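Local coordinates for glycine cleavage system H protein 1 (Mycobacterium marinum, PDB 3TZU) that probably carries the methylamine group of glycine from the P protein to the T protein of the glycine cleavage system on a covalently bound lipoyl arm, at residues 14-19 / 128-133. Residues are numbered along the deposited sequence; the frame is centred on the assembly and turned at random.
Sequences RSYTAD and SEYAGQ. With EDO (1,2-ethanediol), chain G.
Tyr130 lays one face of its ring against Tyr16, whose CD2 stands 4.1 Å above the plane and well off the ring centre, near Tyr130 CD2. The two rings are nearly parallel, with 13° between their planes, yet the ring centroids are 5.1 Å apart; the pair is therefore slid so far that little overlap remains. Much of the apolar contact instead falls at the root of Tyr16, where its CB packs 3.9 Å from Tyr130 CG. Beyond the pair, the carbonyl oxygen Thr17 O comes within 3.4 Å of Tyr130 CE1, approaching the ring obliquely. With CG anti to the backbone N (chi1 175°), the Tyr130 side chain reaches from the helix across the chain at Tyr16 and Thr17, and the long axes of the two tyrosines cross at about a right angle. In this GcvH-family protein the contact joins the C-terminal helix 127-133 to strand 15-16, an outermost strand of the five-stranded antiparallel sheet within the chain. The phenol ends diverge: Tyr130 OH is hydrogen-bonded to His20 ND1 and Thr41 OG1, and Tyr16 OH to Pro11 O, so the hydroxyls of both buried tyrosines have polar partners. Ile10 touches both tyrosines. On the solvent-exposed side, Gln133, extended beyond CG, brings OE1 to 3.8 Å from Ala18 CB. A water lies 2.9 Å from Gln133 OE1 and has a weak contact with Ala18 O, 3.4 Å away; with more acceptors in reach than it has protons, which of them it serves is not settled.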
loop_
_atom_site.group_PDB
_atom_site.type_symbol
_atom_site.label_atom_id
_atom_site.label_comp_id
_atom_site.label_asym_id
_atom_site.label_seq_id
_atom_site.Cartn_x
_atom_site.Cartn_y
_atom_site.Cartn_z
ATOM N N ARG A 14 -7.792 -1.024 -19.842
ATOM C CA ARG A 14 -7.747 -2.330 -19.170
ATOM C C ARG A 14 -8.705 -2.416 -17.984
ATOM O O ARG A 14 -9.504 -1.501 -17.770
ATOM C CB ARG A 14 -6.331 -2.649 -18.742
ATOM C CG ARG A 14 -5.723 -1.674 -17.758
ATOM C CD ARG A 14 -4.209 -1.745 -17.816
ATOM N NE ARG A 14 -3.640 -1.158 -19.034
ATOM C CZ ARG A 14 -2.362 -1.276 -19.405
ATOM N NH1 ARG A 14 -1.480 -1.982 -18.677
ATOM N NH2 ARG A 14 -1.956 -0.686 -20.514
ATOM N N SER A 15 -8.670 -3.527 -17.253
ATOM C CA SER A 15 -9.555 -3.721 -16.095
ATOM C C SER A 15 -8.715 -3.795 -14.844
ATOM O O SER A 15 -7.510 -4.048 -14.909
ATOM C CB SER A 15 -10.410 -5.000 -16.231
ATOM O OG SER A 15 -11.199 -4.991 -17.420
ATOM N N TYR A 16 -9.360 -3.603 -13.698
ATOM C CA TYR A 16 -8.654 -3.475 -12.420
ATOM C C TYR A 16 -9.313 -4.282 -11.333
ATOM O O TYR A 16 -10.481 -4.655 -11.450
ATOM C CB TYR A 16 -8.642 -2.003 -11.994
ATOM C CG TYR A 16 -7.880 -1.132 -12.957
ATOM C CD1 TYR A 16 -8.484 -0.598 -14.059
ATOM C CD2 TYR A 16 -6.545 -0.875 -12.762
ATOM C CE1 TYR A 16 -7.775 0.176 -14.963
ATOM C CE2 TYR A 16 -5.834 -0.074 -13.624
ATOM C CZ TYR A 16 -6.455 0.442 -14.736
ATOM O OH TYR A 16 -5.740 1.234 -15.596
ATOM N N THR A 17 -8.556 -4.530 -10.259
ATOM C CA THR A 17 -9.125 -5.144 -9.068
ATOM C C THR A 17 -9.043 -4.236 -7.852
ATOM O O THR A 17 -8.227 -3.337 -7.802
ATOM C CB THR A 17 -8.472 -6.496 -8.772
ATOM O OG1 THR A 17 -7.129 -6.307 -8.315
ATOM C CG2 THR A 17 -8.480 -7.353 -10.034
ATOM N N ALA A 18 -9.904 -4.497 -6.875
ATOM C CA ALA A 18 -9.852 -3.828 -5.579
ATOM C C ALA A 18 -8.504 -4.041 -4.865
ATOM O O ALA A 18 -8.097 -3.223 -4.035
ATOM C CB ALA A 18 -11.019 -4.303 -4.696
ATOM N N ASP A 19 -7.802 -5.119 -5.202
ATOM C CA ASP A 19 -6.472 -5.393 -4.633
ATOM C C ASP A 19 -5.290 -4.736 -5.385
ATOM O O ASP A 19 -4.132 -5.111 -5.169
ATOM C CB ASP A 19 -6.278 -6.900 -4.497
ATOM C CG ASP A 19 -7.269 -7.519 -3.498
ATOM O OD1 ASP A 19 -7.741 -6.832 -2.571
ATOM O OD2 ASP A 19 -7.589 -8.700 -3.631
ATOM N N SER A 128 -12.610 3.953 -14.108
ATOM C CA SER A 128 -13.376 4.955 -13.396
ATOM C C SER A 128 -13.761 4.453 -11.997
ATOM O O SER A 128 -13.570 5.169 -10.996
ATOM C CB SER A 128 -14.623 5.366 -14.169
ATOM O OG SER A 128 -15.310 6.295 -13.359
ATOM N N GLU A 129 -14.260 3.218 -11.916
ATOM C CA GLU A 129 -14.668 2.676 -10.623
ATOM C C GLU A 129 -13.490 2.571 -9.671
ATOM O O GLU A 129 -13.611 2.919 -8.482
ATOM C CB GLU A 129 -15.346 1.330 -10.776
ATOM C CG GLU A 129 -16.651 1.428 -11.551
ATOM C CD GLU A 129 -17.160 0.094 -12.082
ATOM O OE1 GLU A 129 -16.378 -0.854 -12.326
ATOM O OE2 GLU A 129 -18.371 -0.009 -12.288
ATOM N N TYR A 130 -12.347 2.143 -10.200
ATOM C CA TYR A 130 -11.142 1.950 -9.401
ATOM C C TYR A 130 -10.570 3.279 -8.917
ATOM O O TYR A 130 -10.185 3.405 -7.748
ATOM C CB TYR A 130 -10.099 1.186 -10.223
ATOM C CG TYR A 130 -8.771 1.030 -9.536
ATOM C CD1 TYR A 130 -8.585 0.063 -8.558
ATOM C CD2 TYR A 130 -7.691 1.830 -9.881
ATOM C CE1 TYR A 130 -7.366 -0.079 -7.919
ATOM C CE2 TYR A 130 -6.459 1.697 -9.249
ATOM C CZ TYR A 130 -6.305 0.743 -8.263
ATOM O OH TYR A 130 -5.098 0.573 -7.639
ATOM N N ALA A 131 -10.521 4.266 -9.814
ATOM C CA ALA A 131 -10.117 5.624 -9.460
ATOM C C ALA A 131 -10.981 6.156 -8.331
ATOM O O ALA A 131 -10.444 6.748 -7.389
ATOM C CB ALA A 131 -10.162 6.557 -10.658
ATOM N N GLY A 132 -12.296 5.928 -8.422
ATOM C CA GLY A 132 -13.273 6.305 -7.384
ATOM C C GLY A 132 -13.070 5.635 -6.033
ATOM O O GLY A 132 -13.181 6.278 -4.990
ATOM N N GLN A 133 -12.735 4.350 -6.033
ATOM C CA GLN A 133 -12.383 3.673 -4.793
ATOM C C GLN A 133 -11.119 4.247 -4.144
ATOM O O GLN A 133 -10.876 3.972 -2.976
ATOM C CB GLN A 133 -12.130 2.176 -5.021
ATOM C CG GLN A 133 -13.380 1.363 -5.315
ATOM C CD GLN A 133 -13.169 -0.145 -5.139
ATOM O OE1 GLN A 133 -12.066 -0.602 -4.800
ATOM N NE2 GLN A 133 -14.233 -0.923 -5.373
HETATM C C1 EDO G . -0.982 -5.658 -5.104
HETATM O O1 EDO G . 0.352 -5.547 -4.567
HETATM C C2 EDO G . -1.302 -7.130 -5.313
HETATM O O2 EDO G . -2.657 -7.504 -4.964
HETATM O O HOH W 1 -9.245 -0.114 -4.579
#